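Serine/threonine-protein kinase PknI (Mycobacterium tuberculosis, PDB 5XLL) phosphorylates proteins on serine and threonine using ATP, slows mycobacterial growth within the infected host, and carries an extracellular sensor domain, the part described here. Local coordinates at residues A37-C42 against P155-I160; E76-S81 against L105-P110; T85-C90 against T99-Q104. All blocks are in the same frame, centred on the assembly; numbering follows the deposited sequence.

Contact 1. Residues A37-C42 against P155-I160; sequences AFRTSC and PDPATI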
ATOM      1  N   ALA B  37      -7.027  22.183   7.436  1.00 44.33           N
ATOM      2  CA  ALA B  37      -8.206  22.742   6.781  1.00 47.79           C
ATOM      3  C   ALA B  37      -8.388  22.044   5.431  1.00 46.20           C
ATOM      4  O   ALA B  37      -7.605  22.291   4.510  1.00 43.19           O
ATOM      5  CB  ALA B  37      -8.033  24.243   6.574  1.00 51.13           C
ATOM      6  N   PHE B  38      -9.411  21.192   5.307  1.00 38.49           N
ATOM      7  CA  PHE B  38      -9.651  20.458   4.052  1.00 40.91           C
ATOM      8  C   PHE B  38     -10.727  21.067   3.161  1.00 42.19           C
ATOM      9  O   PHE B  38     -11.710  21.642   3.641  1.00 47.91           O
ATOM     10  CB  PHE B  38     -10.080  19.016   4.345  1.00 39.34           C
ATOM     11  CG  PHE B  38      -8.940  18.040   4.498  1.00 40.23           C
ATOM     12  CD1 PHE B  38      -8.347  17.825   5.731  1.00 38.87           C
ATOM     13  CD2 PHE B  38      -8.492  17.292   3.402  1.00 42.16           C
ATOM     14  CE1 PHE B  38      -7.300  16.874   5.865  1.00 35.35           C
ATOM     15  CE2 PHE B  38      -7.449  16.355   3.531  1.00 37.00           C
ATOM     16  CZ  PHE B  38      -6.868  16.148   4.757  1.00 39.33           C
ATOM     17  N   ARG B  39     -10.560  20.875   1.860  1.00 44.95           N
ATOM     18  CA  ARG B  39     -11.561  21.254   0.887  1.00 48.82           C
ATOM     19  C   ARG B  39     -11.540  20.227  -0.252  1.00 52.36           C
ATOM     20  O   ARG B  39     -10.463  19.763  -0.638  1.00 48.44           O
ATOM     21  CB  ARG B  39     -11.244  22.661   0.376  1.00 53.28           C
ATOM     22  CG  ARG B  39     -11.765  22.997  -1.016  1.00 53.17           C
ATOM     23  CD  ARG B  39     -11.248  24.368  -1.432  1.00 64.15           C
ATOM     24  NE  ARG B  39     -11.467  24.609  -2.854  1.00 68.70           N
ATOM     25  CZ  ARG B  39     -11.179  25.742  -3.486  1.00 73.45           C
ATOM     26  NH1 ARG B  39     -10.660  26.769  -2.821  1.00 65.40           N
ATOM     27  NH2 ARG B  39     -11.419  25.846  -4.790  1.00 75.04           N
ATOM     28  N   THR B  40     -12.715  19.869  -0.783  1.00 53.78           N
ATOM     29  CA  THR B  40     -12.813  18.799  -1.801  1.00 53.76           C
ATOM     30  C   THR B  40     -13.425  19.276  -3.115  1.00 57.60           C
ATOM     31  O   THR B  40     -14.412  20.021  -3.115  1.00 59.84           O
ATOM     32  CB  THR B  40     -13.689  17.611  -1.310  1.00 54.79           C
ATOM     33  OG1 THR B  40     -13.187  17.103  -0.067  1.00 49.27           O
ATOM     34  CG2 THR B  40     -13.723  16.477  -2.356  1.00 59.77           C
ATOM     35  N   SER B  41     -12.859  18.826  -4.233  1.00 63.66           N
ATOM     36  CA  SER B  41     -13.434  19.099  -5.552  1.00 72.81           C
ATOM     37  C   SER B  41     -13.622  17.813  -6.356  1.00 76.37           C
ATOM     38  O   SER B  41     -12.642  17.195  -6.786  1.00 72.48           O
ATOM     39  CB  SER B  41     -12.550  20.063  -6.347  1.00 69.24           C
ATOM     40  OG  SER B  41     -12.337  21.279  -5.646  1.00 73.22           O
ATOM     41  N   CYS B  42     -14.887  17.435  -6.558  1.00 82.99           N
ATOM     42  CA  CYS B  42     -15.259  16.214  -7.277  1.00 87.32           C
ATOM     43  C   CYS B  42     -15.784  16.506  -8.684  1.00 97.20           C
ATOM     44  O   CYS B  42     -16.805  17.186  -8.840  1.00 95.11           O
ATOM     45  CB  CYS B  42     -16.363  15.467  -6.523  1.00 85.35           C
ATOM     46  SG  CYS B  42     -15.886  14.659  -4.979  1.00 85.86           S
ATOM     47  N   PRO B 155      -6.390  26.024  -1.168  1.00 45.52           N
ATOM     48  CA  PRO B 155      -6.366  26.147  -2.632  1.00 51.15           C
ATOM     49  C   PRO B 155      -7.297  25.122  -3.253  1.00 59.41           C
ATOM     50  O   PRO B 155      -7.657  24.146  -2.577  1.00 55.16           O
ATOM     51  CB  PRO B 155      -4.917  25.783  -3.003  1.00 52.01           C
ATOM     52  CG  PRO B 155      -4.147  25.791  -1.696  1.00 52.68           C
ATOM     53  CD  PRO B 155      -5.139  25.464  -0.623  1.00 43.73           C
ATOM     54  N   ASP B 156      -7.683  25.350  -4.509  1.00 73.85           N
ATOM     55  CA  ASP B 156      -8.469  24.401  -5.300  1.00 76.22           C
ATOM     56  C   ASP B 156      -7.630  23.163  -5.630  1.00 75.45           C
ATOM     57  O   ASP B 156      -6.545  23.294  -6.196  1.00 76.32           O
ATOM     58  CB  ASP B 156      -8.927  25.091  -6.589  1.00 81.80           C
ATOM     59  CG  ASP B 156      -9.385  24.111  -7.650  1.00 87.61           C
ATOM     60  OD1 ASP B 156      -8.615  23.848  -8.610  1.00 89.08           O
ATOM     61  OD2 ASP B 156     -10.519  23.596  -7.519  1.00 87.29           O
ATOM     62  N   PRO B 157      -8.115  21.961  -5.256  1.00 69.51           N
ATOM     63  CA  PRO B 157      -7.338  20.731  -5.492  1.00 67.58           C
ATOM     64  C   PRO B 157      -6.858  20.579  -6.948  1.00 74.72           C
ATOM     65  O   PRO B 157      -5.717  20.154  -7.179  1.00 75.98           O
ATOM     66  CB  PRO B 157      -8.327  19.618  -5.133  1.00 64.97           C
ATOM     67  CG  PRO B 157      -9.256  20.240  -4.125  1.00 63.68           C
ATOM     68  CD  PRO B 157      -9.338  21.714  -4.462  1.00 67.10           C
ATOM     69  N   ALA B 158      -7.714  20.944  -7.904  1.00 81.76           N
ATOM     70  CA  ALA B 158      -7.378  20.900  -9.332  1.00 87.58           C
ATOM     71  C   ALA B 158      -6.272  21.879  -9.737  1.00 90.39           C
ATOM     72  O   ALA B 158      -5.675  21.719 -10.804  1.00 93.93           O
ATOM     73  CB  ALA B 158      -8.630  21.121 -10.192  1.00 86.53           C
ATOM     74  N   THR B 159      -6.022  22.898  -8.908  1.00 98.41           N
ATOM     75  CA  THR B 159      -4.843  23.754  -9.083  1.00105.73           C
ATOM     76  C   THR B 159      -3.627  22.851  -8.869  1.00104.61           C
ATOM     77  O   THR B 159      -3.714  21.872  -8.118  1.00102.55           O
ATOM     78  CB  THR B 159      -4.807  24.963  -8.091  1.00104.30           C
ATOM     79  OG1 THR B 159      -6.055  25.674  -8.135  1.00104.29           O
ATOM     80  CG2 THR B 159      -3.672  25.920  -8.437  1.00105.93           C
ATOM     81  N   ILE B 160      -2.504  23.205  -9.501  1.00 93.67           N
ATOM     82  CA  ILE B 160      -1.395  22.281  -9.793  1.00 98.91           C
ATOM     83  C   ILE B 160      -1.874  21.210 -10.794  1.00 96.76           C
ATOM     84  O   ILE B 160      -2.520  21.524 -11.808  1.00 89.89           O
ATOM     85  CB  ILE B 160      -0.713  21.641  -8.513  1.00 93.91           C
ATOM     86  CG1 ILE B 160       0.817  21.736  -8.593  1.00 91.33           C
ATOM     87  CG2 ILE B 160      -1.119  20.175  -8.329  1.00 87.40           C
ATOM     88  CD1 ILE B 160       1.438  20.860  -9.668  1.00 83.84           C
TER
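Arg39 reaches across to the loop 155-160 and lays one face of its guanidinium on the backbone there, with Asp156 CA 3.3 Å above the guanidinium plane and Pro155 C over the same face, both displaced toward the rim. CG of Arg39 stands anti to its own backbone N (chi1 154°) and the chain runs extended to NE, carrying the flat group to the loop. NH2 of Arg39 comes within 3.2 Å of Asp156 CB, and the packing stays close beside it, at the ring of Pro157, whose CD sits 3.3 Å from Ser41 OG and whose CG lies 3.7 Å from Arg39 O. In the fold, 36-42 is an outermost strand of the chain's antiparallel sheet, hydrogen-bonded through its backbone to strand 47-53, while 155-160 belongs to the tail that follows the last strand; Pro157 also touches Leu48 of strand 47-53. The polar side is looser. Arg39 NH2 and Asp156 OD2 form a long salt bridge of 3.6 Å, the guanidinium and carboxylate planes being 59° apart, and the bond from Ser41 OG to the same OD2 is weak at 3.5 Å. The other carboxylate oxygen turns to its own loop, a type I turn from Asp156 to Thr159: Thr159 OG1 donates to the anti lone pair of Asp156 OD1, at 3.2 Å, on an exposed stretch of chain.

Contact 2. Residues E76-S81 against L105-P110; sequences EGQWKS and LLALRP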
ATOM      1  N   GLU B  76     -10.552   3.826  -5.642  1.00 68.15           N
ATOM      2  CA  GLU B  76     -10.564   2.433  -5.211  1.00 66.72           C
ATOM      3  C   GLU B  76     -10.890   2.333  -3.730  1.00 63.75           C
ATOM      4  O   GLU B  76     -10.169   1.674  -2.971  1.00 61.01           O
ATOM      5  CB  GLU B  76      -9.216   1.762  -5.518  1.00 64.70           C
ATOM      6  CG  GLU B  76      -9.091   1.241  -6.953  1.00 70.80           C
ATOM      7  CD  GLU B  76      -9.161   2.341  -8.002  1.00 80.99           C
ATOM      8  OE1 GLU B  76      -8.152   3.071  -8.147  1.00 78.64           O
ATOM      9  OE2 GLU B  76     -10.214   2.459  -8.690  1.00 83.64           O
ATOM     10  N   GLY B  77     -11.959   3.023  -3.330  1.00 65.07           N
ATOM     11  CA  GLY B  77     -12.453   2.987  -1.968  1.00 60.90           C
ATOM     12  C   GLY B  77     -11.641   3.714  -0.899  1.00 59.39           C
ATOM     13  O   GLY B  77     -11.943   3.559   0.283  1.00 57.14           O
ATOM     14  N   GLN B  78     -10.633   4.504  -1.271  1.00 54.28           N
ATOM     15  CA  GLN B  78      -9.889   5.232  -0.234  1.00 53.82           C
ATOM     16  C   GLN B  78      -9.323   6.598  -0.646  1.00 53.81           C
ATOM     17  O   GLN B  78      -9.098   6.872  -1.837  1.00 50.79           O
ATOM     18  CB  GLN B  78      -8.745   4.369   0.326  1.00 49.37           C
ATOM     19  CG  GLN B  78      -7.566   4.241  -0.629  1.00 53.23           C
ATOM     20  CD  GLN B  78      -6.463   3.371  -0.069  1.00 53.31           C
ATOM     21  OE1 GLN B  78      -6.580   2.846   1.043  1.00 56.58           O
ATOM     22  NE2 GLN B  78      -5.387   3.200  -0.839  1.00 52.81           N
ATOM     23  N   TRP B  79      -9.095   7.453   0.353  1.00 48.04           N
ATOM     24  CA  TRP B  79      -8.318   8.668   0.137  1.00 47.03           C
ATOM     25  C   TRP B  79      -6.850   8.323   0.273  1.00 44.50           C
ATOM     26  O   TRP B  79      -6.448   7.712   1.264  1.00 39.97           O
ATOM     27  CB  TRP B  79      -8.674   9.736   1.169  1.00 41.53           C
ATOM     28  CG  TRP B  79     -10.060  10.288   1.007  1.00 45.02           C
ATOM     29  CD1 TRP B  79     -11.164   9.992   1.760  1.00 42.48           C
ATOM     30  CD2 TRP B  79     -10.483  11.259   0.032  1.00 46.66           C
ATOM     31  NE1 TRP B  79     -12.249  10.726   1.317  1.00 46.84           N
ATOM     32  CE2 TRP B  79     -11.858  11.501   0.251  1.00 45.16           C
ATOM     33  CE3 TRP B  79      -9.824  11.946  -1.005  1.00 43.42           C
ATOM     34  CZ2 TRP B  79     -12.592  12.404  -0.534  1.00 45.36           C
ATOM     35  CZ3 TRP B  79     -10.552  12.833  -1.781  1.00 47.34           C
ATOM     36  CH2 TRP B  79     -11.922  13.058  -1.538  1.00 49.00           C
ATOM     37  N   LYS B  80      -6.055   8.718  -0.716  1.00 44.84           N
ATOM     38  CA  LYS B  80      -4.620   8.526  -0.640  1.00 46.20           C
ATOM     39  C   LYS B  80      -3.824   9.751  -1.104  1.00 44.52           C
ATOM     40  O   LYS B  80      -4.128  10.348  -2.132  1.00 48.65           O
ATOM     41  CB  LYS B  80      -4.204   7.307  -1.457  1.00 50.70           C
ATOM     42  CG  LYS B  80      -2.683   7.196  -1.582  1.00 51.87           C
ATOM     43  CD  LYS B  80      -2.157   5.865  -1.062  1.00 61.03           C
ATOM     44  CE  LYS B  80      -2.189   4.817  -2.144  1.00 56.05           C
ATOM     45  NZ  LYS B  80      -1.757   5.374  -3.462  1.00 67.77           N
ATOM     46  N   SER B  81      -2.796  10.115  -0.345  1.00 37.44           N
ATOM     47  CA  SER B  81      -1.896  11.183  -0.756  1.00 41.72           C
ATOM     48  C   SER B  81      -0.773  10.655  -1.654  1.00 51.67           C
ATOM     49  O   SER B  81      -0.580   9.439  -1.780  1.00 47.04           O
ATOM     50  CB  SER B  81      -1.292  11.872   0.467  1.00 43.40           C
ATOM     51  OG  SER B  81      -0.293  11.078   1.101  1.00 39.80           O
ATOM     52  N   LEU B 105       3.505   8.158   2.337  1.00 49.18           N
ATOM     53  CA  LEU B 105       2.170   8.647   2.007  1.00 47.04           C
ATOM     54  C   LEU B 105       1.196   8.347   3.138  1.00 48.95           C
ATOM     55  O   LEU B 105       1.541   7.636   4.096  1.00 44.98           O
ATOM     56  CB  LEU B 105       1.657   8.030   0.712  1.00 54.15           C
ATOM     57  CG  LEU B 105       1.646   6.501   0.571  1.00 54.13           C
ATOM     58  CD1 LEU B 105       0.597   5.816   1.446  1.00 51.69           C
ATOM     59  CD2 LEU B 105       1.446   6.118  -0.908  1.00 57.30           C
ATOM     60  N   LEU B 106      -0.031   8.850   2.985  1.00 40.80           N
ATOM     61  CA  LEU B 106      -1.119   8.585   3.925  1.00 37.59           C
ATOM     62  C   LEU B 106      -2.293   8.006   3.166  1.00 38.19           C
ATOM     63  O   LEU B 106      -2.717   8.561   2.138  1.00 35.99           O
ATOM     64  CB  LEU B 106      -1.577   9.881   4.603  1.00 32.74           C
ATOM     65  CG  LEU B 106      -2.779   9.781   5.553  1.00 34.35           C
ATOM     66  CD1 LEU B 106      -2.463   8.842   6.712  1.00 29.19           C
ATOM     67  CD2 LEU B 106      -3.142  11.163   6.085  1.00 29.78           C
ATOM     68  N   ALA B 107      -2.840   6.907   3.669  1.00 38.17           N
ATOM     69  CA  ALA B 107      -4.053   6.357   3.076  1.00 41.21           C
ATOM     70  C   ALA B 107      -5.175   6.444   4.111  1.00 39.79           C
ATOM     71  O   ALA B 107      -4.966   6.143   5.284  1.00 37.51           O
ATOM     72  CB  ALA B 107      -3.824   4.914   2.628  1.00 47.30           C
ATOM     73  N   LEU B 108      -6.363   6.851   3.682  1.00 41.53           N
ATOM     74  CA  LEU B 108      -7.462   7.079   4.611  1.00 39.71           C
ATOM     75  C   LEU B 108      -8.798   6.510   4.093  1.00 43.94           C
ATOM     76  O   LEU B 108      -9.317   6.955   3.070  1.00 44.20           O
ATOM     77  CB  LEU B 108      -7.587   8.578   4.899  1.00 41.04           C
ATOM     78  CG  LEU B 108      -7.286   9.151   6.296  1.00 42.48           C
ATOM     79  CD1 LEU B 108      -6.153   8.467   7.033  1.00 38.70           C
ATOM     80  CD2 LEU B 108      -7.025  10.655   6.192  1.00 43.35           C
ATOM     81  N   ARG B 109      -9.366   5.556   4.825  1.00 36.40           N
ATOM     82  CA  ARG B 109     -10.609   4.910   4.411  1.00 42.26           C
ATOM     83  C   ARG B 109     -11.832   5.416   5.186  1.00 44.20           C
ATOM     84  O   ARG B 109     -11.875   5.353   6.419  1.00 47.78           O
ATOM     85  CB  ARG B 109     -10.438   3.395   4.508  1.00 43.50           C
ATOM     86  CG  ARG B 109      -9.168   2.987   3.788  1.00 44.39           C
ATOM     87  CD  ARG B 109      -8.711   1.637   4.132  1.00 51.69           C
ATOM     88  NE  ARG B 109      -7.502   1.641   4.947  1.00 49.20           N
ATOM     89  CZ  ARG B 109      -6.263   1.557   4.473  1.00 45.81           C
ATOM     90  NH1 ARG B 109      -6.036   1.507   3.164  1.00 46.14           N
ATOM     91  NH2 ARG B 109      -5.242   1.535   5.326  1.00 48.07           N
ATOM     92  N   PRO B 110     -12.827   5.938   4.454  1.00 46.52           N
ATOM     93  CA  PRO B 110     -13.960   6.624   5.092  1.00 54.51           C
ATOM     94  C   PRO B 110     -14.882   5.643   5.821  1.00 66.14           C
ATOM     95  O   PRO B 110     -15.040   4.497   5.372  1.00 63.91           O
ATOM     96  CB  PRO B 110     -14.681   7.292   3.911  1.00 55.14           C
ATOM     97  CG  PRO B 110     -14.327   6.447   2.715  1.00 53.65           C
ATOM     98  CD  PRO B 110     -12.942   5.898   2.979  1.00 48.65           C
TER
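Trp79 and Leu108 form an antiparallel hydrogen-bonded pair, each backbone N donating to the other's carbonyl. The bond from Leu108 N to Trp79 O is short at 2.6 Å and lies in the carbonyl plane; in the return bond, Trp79 N sits 27° out of the plane of the Leu108 carbonyl. The next pair, Lys80 with Ala107, is non-hydrogen-bonded, and Lys80 CA makes a CA-H...O contact with Leu106 O. Beyond it, Ser81 N donates to Leu106 O, while Leu106 N is answered by a side chain: Ser81 OG accepts it at 2.9 Å. These strands are the two arms of a long beta hairpin, 78-91 and 97-110, and the axes of 78-81 and 105-110 run 166° apart. Gln78, with chi1 at 74° and its chain extended beyond CG, can be followed outward alongside Arg109, both side chains pointing the same way. Its CB packs 3.8 Å from Arg109 CG, and its CD approaches Arg109 NH1. Its OE1 lies at the edge of the guanidinium, 2.6 Å from Arg109 NH1, and also meets Ala107 CB at 3.8 Å; NE2 passes by the same methyl. This end of the hairpin meets the second subunit of the dimer, whose Arg109 NH1 also comes close to Gln78 OE1; Arg109 NE donates to the backbone O of Glu76 of that subunit, and Gln78 packs on Gln78 of the other chain. On the same side of the sheet as Ala107, Lys80 bends along its length, and its CD touches the methyls of Leu105, 3.6 Å from CD2. Trp79 leaves by the opposite face, where its ring meets Phe74 edge-to-face.

Contact 3. Residues T85-C90 against T99-Q104; sequences TVQFPC and TQATTQ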
ATOM      1  N   THR B  85       9.059  11.680  -1.463  1.00 66.93           N
ATOM      2  CA  THR B  85      10.405  11.170  -1.272  1.00 67.55           C
ATOM      3  C   THR B  85      11.065  11.951  -0.144  1.00 69.71           C
ATOM      4  O   THR B  85      11.347  13.148  -0.264  1.00 74.90           O
ATOM      5  CB  THR B  85      11.247  11.196  -2.578  1.00 65.45           C
ATOM      6  OG1 THR B  85      10.706  10.237  -3.493  1.00 62.50           O
ATOM      7  CG2 THR B  85      12.697  10.827  -2.288  1.00 68.83           C
ATOM      8  N   VAL B  86      11.281  11.257   0.965  1.00 66.92           N
ATOM      9  CA  VAL B  86      11.847  11.856   2.164  1.00 68.64           C
ATOM     10  C   VAL B  86      13.148  11.151   2.536  1.00 73.68           C
ATOM     11  O   VAL B  86      13.212   9.912   2.585  1.00 68.90           O
ATOM     12  CB  VAL B  86      10.868  11.737   3.350  1.00 66.41           C
ATOM     13  CG1 VAL B  86      11.396  12.487   4.550  1.00 66.40           C
ATOM     14  CG2 VAL B  86       9.491  12.243   2.957  1.00 65.54           C
ATOM     15  N   GLN B  87      14.190  11.938   2.775  1.00 78.29           N
ATOM     16  CA  GLN B  87      15.414  11.404   3.350  1.00 78.63           C
ATOM     17  C   GLN B  87      15.193  11.261   4.844  1.00 82.74           C
ATOM     18  O   GLN B  87      14.514  12.092   5.463  1.00 81.08           O
ATOM     19  CB  GLN B  87      16.608  12.321   3.069  1.00 84.91           C
ATOM     20  CG  GLN B  87      17.202  12.143   1.678  1.00 84.14           C
ATOM     21  CD  GLN B  87      17.880  10.791   1.506  1.00 82.93           C
ATOM     22  OE1 GLN B  87      18.587  10.322   2.405  1.00 82.72           O
ATOM     23  NE2 GLN B  87      17.671  10.162   0.349  1.00 77.56           N
ATOM     24  N   PHE B  88      15.755  10.197   5.413  1.00104.63           N
ATOM     25  CA  PHE B  88      15.561   9.874   6.822  1.00101.92           C
ATOM     26  C   PHE B  88      16.903   9.501   7.408  1.00101.55           C
ATOM     27  O   PHE B  88      17.573   8.586   6.906  1.00 99.45           O
ATOM     28  CB  PHE B  88      14.622   8.676   6.967  1.00 98.43           C
ATOM     29  CG  PHE B  88      13.563   8.850   8.015  1.00105.47           C
ATOM     30  CD1 PHE B  88      13.464  10.035   8.739  1.00111.78           C
ATOM     31  CD2 PHE B  88      12.654   7.824   8.277  1.00106.52           C
ATOM     32  CE1 PHE B  88      12.474  10.198   9.706  1.00118.36           C
ATOM     33  CE2 PHE B  88      11.658   7.975   9.237  1.00111.63           C
ATOM     34  CZ  PHE B  88      11.569   9.166   9.958  1.00117.15           C
ATOM     35  N   PRO B  89      17.310  10.194   8.470  1.00 85.14           N
ATOM     36  CA  PRO B  89      18.537   9.735   9.121  1.00 86.55           C
ATOM     37  C   PRO B  89      18.289   8.369   9.767  1.00 78.51           C
ATOM     38  O   PRO B  89      17.122   7.969   9.960  1.00 71.24           O
ATOM     39  CB  PRO B  89      18.801  10.817  10.178  1.00 86.94           C
ATOM     40  CG  PRO B  89      17.441  11.368  10.496  1.00 88.26           C
ATOM     41  CD  PRO B  89      16.677  11.316   9.188  1.00 91.98           C
ATOM     42  N   CYS B  90      19.382   7.667  10.066  1.00 66.68           N
ATOM     43  CA  CYS B  90      19.331   6.306  10.594  1.00 66.00           C
ATOM     44  C   CYS B  90      20.716   5.848  11.028  1.00 67.76           C
ATOM     45  O   CYS B  90      21.731   6.469  10.683  1.00 69.30           O
ATOM     46  CB  CYS B  90      18.795   5.347   9.527  1.00 60.18           C
ATOM     47  SG  CYS B  90      19.677   5.431   7.938  1.00 58.77           S
ATOM     48  N   THR B  99      21.807   8.082   6.490  1.00 65.21           N
ATOM     49  CA  THR B  99      20.509   8.556   6.090  1.00 68.48           C
ATOM     50  C   THR B  99      20.047   7.651   4.955  1.00 64.77           C
ATOM     51  O   THR B  99      20.868   7.181   4.154  1.00 63.53           O
ATOM     52  CB  THR B  99      20.577  10.055   5.685  1.00 69.43           C
ATOM     53  OG1 THR B  99      19.285  10.515   5.263  1.00 70.71           O
ATOM     54  CG2 THR B  99      21.614  10.272   4.576  1.00 68.81           C
ATOM     55  N   GLN B 100      18.748   7.371   4.913  1.00 62.71           N
ATOM     56  CA  GLN B 100      18.205   6.461   3.915  1.00 55.28           C
ATOM     57  C   GLN B 100      17.047   7.107   3.178  1.00 57.73           C
ATOM     58  O   GLN B 100      16.313   7.917   3.742  1.00 60.32           O
ATOM     59  CB  GLN B 100      17.761   5.137   4.557  1.00 49.11           C
ATOM     60  CG  GLN B 100      16.698   5.286   5.661  1.00 52.28           C
ATOM     61  CD  GLN B 100      16.527   4.017   6.494  1.00 49.30           C
ATOM     62  OE1 GLN B 100      17.132   2.987   6.198  1.00 46.20           O
ATOM     63  NE2 GLN B 100      15.716   4.097   7.544  1.00 40.68           N
ATOM     64  N   ALA B 101      16.895   6.744   1.907  1.00 65.27           N
ATOM     65  CA  ALA B 101      15.841   7.294   1.065  1.00 66.73           C
ATOM     66  C   ALA B 101      14.538   6.579   1.370  1.00 57.45           C
ATOM     67  O   ALA B 101      14.471   5.346   1.285  1.00 49.10           O
ATOM     68  CB  ALA B 101      16.194   7.130  -0.414  1.00 63.02           C
ATOM     69  N   THR B 102      13.512   7.360   1.710  1.00 52.04           N
ATOM     70  CA  THR B 102      12.187   6.829   2.020  1.00 48.76           C
ATOM     71  C   THR B 102      11.080   7.449   1.176  1.00 46.08           C
ATOM     72  O   THR B 102      11.153   8.611   0.788  1.00 52.94           O
ATOM     73  CB  THR B 102      11.813   7.038   3.509  1.00 47.82           C
ATOM     74  OG1 THR B 102      11.599   8.434   3.768  1.00 53.00           O
ATOM     75  CG2 THR B 102      12.910   6.521   4.404  1.00 48.14           C
ATOM     76  N   THR B 103      10.046   6.667   0.901  1.00 55.29           N
ATOM     77  CA  THR B 103       8.831   7.203   0.311  1.00 55.70           C
ATOM     78  C   THR B 103       7.739   7.159   1.392  1.00 58.30           C
ATOM     79  O   THR B 103       7.599   6.135   2.082  1.00 49.42           O
ATOM     80  CB  THR B 103       8.442   6.388  -0.928  1.00 54.92           C
ATOM     81  OG1 THR B 103       9.071   6.964  -2.084  1.00 67.26           O
ATOM     82  CG2 THR B 103       6.950   6.371  -1.132  1.00 59.12           C
ATOM     83  N   GLN B 104       7.009   8.267   1.577  1.00 60.19           N
ATOM     84  CA  GLN B 104       5.905   8.316   2.550  1.00 55.52           C
ATOM     85  C   GLN B 104       4.601   8.808   1.963  1.00 53.89           C
ATOM     86  O   GLN B 104       4.585   9.779   1.215  1.00 57.62           O
ATOM     87  CB  GLN B 104       6.245   9.237   3.715  1.00 55.49           C
ATOM     88  CG  GLN B 104       7.586   8.972   4.336  1.00 59.72           C
ATOM     89  CD  GLN B 104       7.873   9.934   5.465  1.00 65.24           C
ATOM     90  OE1 GLN B 104       7.044  10.802   5.779  1.00 67.19           O
ATOM     91  NE2 GLN B 104       9.047   9.787   6.091  1.00 64.40           N
TER
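Strands 85-90 and 99-104 run antiparallel with their axes 148° apart and 4.3 Å at closest approach, pairing in alternating hydrogen-bonded and non-hydrogen-bonded positions from Thr85 with Thr103 to Pro89 with Thr99. They are the part nearer the turn of the beta hairpin 78-91 and 97-110. Val86 with Thr102 and Phe88 with Gln100 each exchange two backbone bonds. Val86 O takes a second donor from the side chain of Thr102: a chi1 of 69° points OG1 back at the partner strand, and its 2.5 Å to Val86 O is shorter than expected, the exact length being doubtful. The methyl CG2 of Thr102 turns the other way and packs 3.8 Å from Phe88 CB. On this face the side chains of Val86 and Gln104 cross at about a right angle, Val86 CG2 lying 3.8 Å from Gln104 CD, and Gln104 NE2 sits over one face of the Phe88 ring. Farther along, Gln100 passes beside the sulfur of Cys90, its CD 3.7 Å from Cys90 SG; the sulfur is disulfide-bonded to Cys129, and Gln100 NE2 donates to Gln131 OE1, which ties the hairpin to the segment that precedes the last strand. The face bearing Gln87, Ala101 and Thr99 is more exposed. There Gln87 bends at chi2 (-68°) and folds over its cross-strand partner Ala101, with NE2 3.5 Å from Ala101 CB, while Gln87 OE1 accepts a hydrogen bond from Thr99 OG1, which lies in the plane of the Gln87 amide carbonyl, on a lone pair, at 2.9 Å.

From the N terminus the chain first enters strand 36-42, whose partner in contact 1 comes only after the last strand of the sheet, so this contact closes the widest loop, tying the C-terminal tail to an outermost strand. Within that span lies contact 2, which joins the open ends of the hairpin 78-91 and 97-110. Contact 3 sits within contact 2, nearer the turn of the same hairpin; no loop crosses another. The centres of contacts 2 and 3 are 22 Å apart, and their segments adjoin in sequence. Contacts 1 and 2 meet where Thr40 CG2 packs 4.0 Å from Trp79 CH2, whereas contacts 1 and 3 stay about 14 Å apart at their nearest atoms.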